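Local structure of sensor protein (Shewanella oneidensis, 3LIC) at residues A[208-220]-A[224-236]. The protein probably acts as a transmembrane histidine kinase of a two-component system, its extracellular PDC-fold domain sensing an external signal. Residues are numbered along the deposited sequence; the frame is centred on the assembly and turned at random.
Sequences GWLDKQNIKNIAF and LNDGQAGQASFVD
The side-chain amide of Asn217 docks on the backbone of Val235: OD1 accepts from Val235 N at 2.9 Å, with an N-H...O angle of 162° and the donor lying in the carbonyl plane. That bond sets which way round the amide sits, and a weak one from ND2 to Val235 O at 3.4 Å agrees with it; the approach of ND2 to Asp211 O is doubtfully short. CG of Asn217 stands beside the backbone N, anti to the carbonyl carbon (chi1 -63°), which carries the amide across to the strand. A leucine here would probably leave Val235 N without its acceptor, and the strand edge without this tie to segment 208-220. A water donates to both Lys216 O and Ser233 O, at 3.0 and 2.7 Å from its oxygen. Strand 230-235 is an outermost strand of the five-stranded antiparallel sheet, hydrogen-bonded to strand 241-248; in this PDC-fold sensor domain helix 218-226 packs against that sheet, Phe220 touching Ala244 and Val246 of strand 241-248. Each face of the Phe220 ring meets a neighbour near its rim: Phe234 on one, the planes nearly parallel (11°) but barely overlapping, its CD2 3.5 Å from Phe220 CE2, and on the opposite one Leu224 CD1, a CH-pi contact 4.2 Å from the ring centroid. Leu224 CD1 also touches Trp209 CZ2 at 3.8 Å. Leu210 CD1 meets Phe234 CD1 at 3.4 Å and lies at the edge of the Phe220 ring, in its plane.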
loop_
_atom_site.group_PDB
_atom_site.type_symbol
_atom_site.label_atom_id
_atom_site.label_comp_id
_atom_site.label_asym_id
_atom_site.label_seq_id
_atom_site.Cartn_x
_atom_site.Cartn_y
_atom_site.Cartn_z
ATOM N N GLY A 208 -17.330 8.387 -1.487
ATOM C CA GLY A 208 -17.485 7.390 -2.522
ATOM C C GLY A 208 -17.891 6.091 -1.887
ATOM O O GLY A 208 -18.591 5.267 -2.493
ATOM N N TRP A 209 -17.469 5.851 -0.667
ATOM C CA TRP A 209 -17.761 4.524 -0.156
ATOM C C TRP A 209 -18.647 4.595 1.055
ATOM O O TRP A 209 -19.294 3.628 1.445
ATOM C CB TRP A 209 -16.474 3.764 0.161
ATOM C CG TRP A 209 -15.649 4.339 1.280
ATOM C CD1 TRP A 209 -14.807 5.432 1.224
ATOM C CD2 TRP A 209 -15.577 3.837 2.626
ATOM N NE1 TRP A 209 -14.215 5.635 2.464
ATOM C CE2 TRP A 209 -14.666 4.671 3.334
ATOM C CE3 TRP A 209 -16.191 2.758 3.296
ATOM C CZ2 TRP A 209 -14.356 4.469 4.661
ATOM C CZ3 TRP A 209 -15.872 2.546 4.647
ATOM C CH2 TRP A 209 -14.955 3.403 5.315
ATOM N N LEU A 210 -18.671 5.757 1.656
ATOM C CA LEU A 210 -19.536 5.952 2.801
ATOM C C LEU A 210 -20.312 7.229 2.583
ATOM O O LEU A 210 -19.736 8.284 2.347
ATOM C CB LEU A 210 -18.711 6.085 4.085
ATOM C CG LEU A 210 -19.534 6.094 5.373
ATOM C CD1 LEU A 210 -20.201 4.687 5.621
ATOM C CD2 LEU A 210 -18.662 6.596 6.536
ATOM N N ASP A 211 -21.621 7.131 2.659
ATOM C CA ASP A 211 -22.434 8.316 2.593
ATOM C C ASP A 211 -22.460 9.030 3.969
ATOM O O ASP A 211 -23.076 8.551 4.934
ATOM C CB ASP A 211 -23.828 7.930 2.078
ATOM C CG ASP A 211 -24.834 9.050 2.244
ATOM O OD1 ASP A 211 -24.420 10.223 2.506
ATOM O OD2 ASP A 211 -26.042 8.728 2.163
ATOM N N LYS A 212 -21.756 10.154 4.079
ATOM C CA LYS A 212 -21.705 10.866 5.357
ATOM C C LYS A 212 -22.905 11.787 5.570
ATOM O O LYS A 212 -23.104 12.315 6.656
ATOM C CB LYS A 212 -20.427 11.669 5.493
ATOM C CG LYS A 212 -19.224 10.829 5.595
ATOM C CD LYS A 212 -18.038 11.701 5.756
ATOM C CE LYS A 212 -16.902 11.183 4.926
ATOM N NZ LYS A 212 -15.674 11.864 5.379
ATOM N N GLN A 213 -23.692 11.978 4.522
ATOM C CA GLN A 213 -24.890 12.778 4.631
ATOM C C GLN A 213 -26.011 11.967 5.299
ATOM O O GLN A 213 -27.140 12.460 5.419
ATOM C CB GLN A 213 -25.350 13.301 3.256
ATOM C CG GLN A 213 -24.542 14.499 2.702
ATOM C CD GLN A 213 -24.230 15.583 3.764
ATOM O OE1 GLN A 213 -25.133 16.097 4.457
ATOM N NE2 GLN A 213 -22.943 15.948 3.878
ATOM N N ASN A 214 -25.706 10.743 5.742
ATOM C CA ASN A 214 -26.736 9.871 6.334
ATOM C C ASN A 214 -26.657 9.849 7.857
ATOM O O ASN A 214 -25.610 9.540 8.421
ATOM C CB ASN A 214 -26.689 8.458 5.746
ATOM C CG ASN A 214 -27.623 7.527 6.437
ATOM O OD1 ASN A 214 -28.050 7.801 7.546
ATOM N ND2 ASN A 214 -27.934 6.414 5.811
ATOM N N ILE A 215 -27.760 10.215 8.508
ATOM C CA ILE A 215 -27.781 10.388 9.987
ATOM C C ILE A 215 -27.132 9.227 10.725
ATOM O O ILE A 215 -26.431 9.420 11.691
ATOM C CB ILE A 215 -29.230 10.578 10.547
ATOM C CG1 ILE A 215 -29.701 11.985 10.261
ATOM C CG2 ILE A 215 -29.251 10.377 12.067
ATOM C CD1 ILE A 215 -28.643 13.042 10.664
ATOM N N LYS A 216 -27.383 8.017 10.246
ATOM C CA LYS A 216 -26.816 6.817 10.822
ATOM C C LYS A 216 -25.308 6.732 10.765
ATOM O O LYS A 216 -24.713 6.055 11.596
ATOM C CB LYS A 216 -27.471 5.609 10.196
ATOM C CG LYS A 216 -28.980 5.742 10.274
ATOM C CD LYS A 216 -29.736 4.539 9.734
ATOM C CE LYS A 216 -30.477 4.950 8.490
ATOM N NZ LYS A 216 -31.444 3.892 8.101
ATOM N N ASN A 217 -24.661 7.457 9.851
ATOM C CA ASN A 217 -23.204 7.302 9.706
ATOM C C ASN A 217 -22.372 8.266 10.478
ATOM O O ASN A 217 -21.149 8.200 10.453
ATOM C CB ASN A 217 -22.769 7.337 8.254
ATOM C CG ASN A 217 -23.347 6.183 7.453
ATOM O OD1 ASN A 217 -23.797 5.159 8.000
ATOM N ND2 ASN A 217 -23.371 6.357 6.139
ATOM N N ILE A 218 -23.035 9.164 11.187
ATOM C CA ILE A 218 -22.325 10.244 11.848
ATOM C C ILE A 218 -21.250 9.740 12.777
ATOM O O ILE A 218 -20.115 10.209 12.695
ATOM C CB ILE A 218 -23.279 11.184 12.612
ATOM C CG1 ILE A 218 -24.243 11.835 11.613
ATOM C CG2 ILE A 218 -22.450 12.212 13.498
ATOM C CD1 ILE A 218 -25.258 12.812 12.255
ATOM N N ALA A 219 -21.589 8.809 13.680
ATOM C CA ALA A 219 -20.594 8.347 14.654
ATOM C C ALA A 219 -19.440 7.620 13.952
ATOM O O ALA A 219 -18.279 7.731 14.359
ATOM C CB ALA A 219 -21.231 7.467 15.739
ATOM N N PHE A 220 -19.748 6.860 12.901
ATOM C CA PHE A 220 -18.684 6.207 12.146
ATOM C C PHE A 220 -17.814 7.306 11.502
ATOM O O PHE A 220 -16.589 7.296 11.620
ATOM C CB PHE A 220 -19.271 5.224 11.109
ATOM C CG PHE A 220 -18.242 4.364 10.433
ATOM C CD1 PHE A 220 -17.272 3.733 11.171
ATOM C CD2 PHE A 220 -18.243 4.210 9.032
ATOM C CE1 PHE A 220 -16.307 2.947 10.577
ATOM C CE2 PHE A 220 -17.276 3.419 8.408
ATOM C CZ PHE A 220 -16.294 2.774 9.193
ATOM N N LEU A 224 -13.750 8.140 12.060
ATOM C CA LEU A 224 -12.775 8.248 10.962
ATOM C C LEU A 224 -12.052 9.594 10.999
ATOM O O LEU A 224 -10.845 9.596 11.043
ATOM C CB LEU A 224 -13.426 7.947 9.588
ATOM C CG LEU A 224 -13.970 6.495 9.394
ATOM C CD1 LEU A 224 -14.581 6.296 8.033
ATOM C CD2 LEU A 224 -12.940 5.369 9.657
ATOM N N ASN A 225 -12.785 10.721 11.024
ATOM C CA ASN A 225 -12.188 12.099 11.141
ATOM C C ASN A 225 -11.292 12.384 12.338
ATOM O O ASN A 225 -10.325 13.089 12.235
ATOM C CB ASN A 225 -13.273 13.168 11.157
ATOM C CG ASN A 225 -14.114 13.138 9.916
ATOM O OD1 ASN A 225 -13.652 12.723 8.855
ATOM N ND2 ASN A 225 -15.370 13.576 10.028
ATOM N N ASP A 226 -11.638 11.864 13.491
ATOM C CA ASP A 226 -10.801 12.071 14.664
ATOM C C ASP A 226 -9.524 11.252 14.574
ATOM O O ASP A 226 -8.603 11.465 15.344
ATOM C CB ASP A 226 -11.545 11.725 15.963
ATOM C CG ASP A 226 -12.668 12.746 16.312
ATOM O OD1 ASP A 226 -12.839 13.801 15.636
ATOM O OD2 ASP A 226 -13.404 12.469 17.273
ATOM N N GLY A 227 -9.459 10.316 13.628
ATOM C CA GLY A 227 -8.284 9.457 13.548
ATOM C C GLY A 227 -8.091 8.646 14.824
ATOM O O GLY A 227 -6.987 8.505 15.320
ATOM N N GLN A 228 -9.169 8.113 15.370
ATOM C CA GLN A 228 -9.083 7.314 16.581
ATOM C C GLN A 228 -9.429 5.838 16.280
ATOM O O GLN A 228 -10.221 5.578 15.370
ATOM C CB GLN A 228 -10.094 7.887 17.592
ATOM C CG GLN A 228 -9.898 9.399 17.906
ATOM C CD GLN A 228 -9.178 9.656 19.239
ATOM O OE1 GLN A 228 -9.826 9.756 20.275
ATOM N NE2 GLN A 228 -7.850 9.777 19.210
ATOM N N ALA A 229 -8.862 4.902 17.040
ATOM C CA ALA A 229 -9.366 3.521 17.125
ATOM C C ALA A 229 -10.807 3.527 17.715
ATOM O O ALA A 229 -11.098 4.346 18.592
ATOM C CB ALA A 229 -8.443 2.670 17.999
ATOM N N GLY A 230 -11.714 2.683 17.232
ATOM C CA GLY A 230 -13.042 2.617 17.825
ATOM C C GLY A 230 -14.019 1.693 17.117
ATOM O O GLY A 230 -13.678 1.125 16.069
ATOM N N GLN A 231 -15.238 1.585 17.646
ATOM C CA GLN A 231 -16.266 0.697 17.102
ATOM C C GLN A 231 -17.476 1.570 16.734
ATOM O O GLN A 231 -17.754 2.515 17.415
ATOM C CB GLN A 231 -16.705 -0.349 18.161
ATOM C CG GLN A 231 -15.751 -1.600 18.410
ATOM C CD GLN A 231 -14.309 -1.229 18.823
ATOM O OE1 GLN A 231 -14.076 -0.775 19.945
ATOM N NE2 GLN A 231 -13.341 -1.419 17.911
ATOM N N ALA A 232 -18.230 1.227 15.708
ATOM C CA ALA A 232 -19.412 1.959 15.394
ATOM C C ALA A 232 -20.114 1.208 14.294
ATOM O O ALA A 232 -19.489 0.452 13.591
ATOM C CB ALA A 232 -19.076 3.354 14.913
ATOM N N SER A 233 -21.418 1.415 14.136
ATOM C CA SER A 233 -22.047 0.904 12.954
ATOM C C SER A 233 -22.233 1.971 11.897
ATOM O O SER A 233 -21.805 3.142 12.053
ATOM C CB SER A 233 -23.375 0.211 13.247
ATOM O OG SER A 233 -24.183 1.086 13.949
ATOM N N PHE A 234 -22.816 1.517 10.788
ATOM C CA PHE A 234 -23.013 2.362 9.626
ATOM C C PHE A 234 -23.843 1.620 8.603
ATOM O O PHE A 234 -24.002 0.403 8.738
ATOM C CB PHE A 234 -21.670 2.848 9.058
ATOM C CG PHE A 234 -21.019 1.888 8.148
ATOM C CD1 PHE A 234 -21.430 1.783 6.826
ATOM C CD2 PHE A 234 -19.961 1.112 8.584
ATOM C CE1 PHE A 234 -20.808 0.916 5.965
ATOM C CE2 PHE A 234 -19.354 0.245 7.731
ATOM C CZ PHE A 234 -19.779 0.150 6.412
ATOM N N VAL A 235 -24.433 2.370 7.661
ATOM C CA VAL A 235 -25.110 1.798 6.471
ATOM C C VAL A 235 -24.340 2.090 5.155
ATOM O O VAL A 235 -23.670 3.139 5.010
ATOM C CB VAL A 235 -26.595 2.281 6.316
ATOM C CG1 VAL A 235 -27.326 2.187 7.634
ATOM C CG2 VAL A 235 -26.643 3.703 5.789
ATOM N N ASP A 236 -24.423 1.160 4.206
ATOM C CA ASP A 236 -23.859 1.409 2.880
ATOM C C ASP A 236 -24.984 1.941 1.998
ATOM O O ASP A 236 -26.108 2.162 2.496
ATOM C CB ASP A 236 -23.191 0.163 2.282
ATOM C CG ASP A 236 -24.180 -0.952 1.941
ATOM O OD1 ASP A 236 -25.434 -0.829 2.092
ATOM O OD2 ASP A 236 -23.670 -2.002 1.525
HETATM O O HOH W 1 -21.906 5.811 12.612
#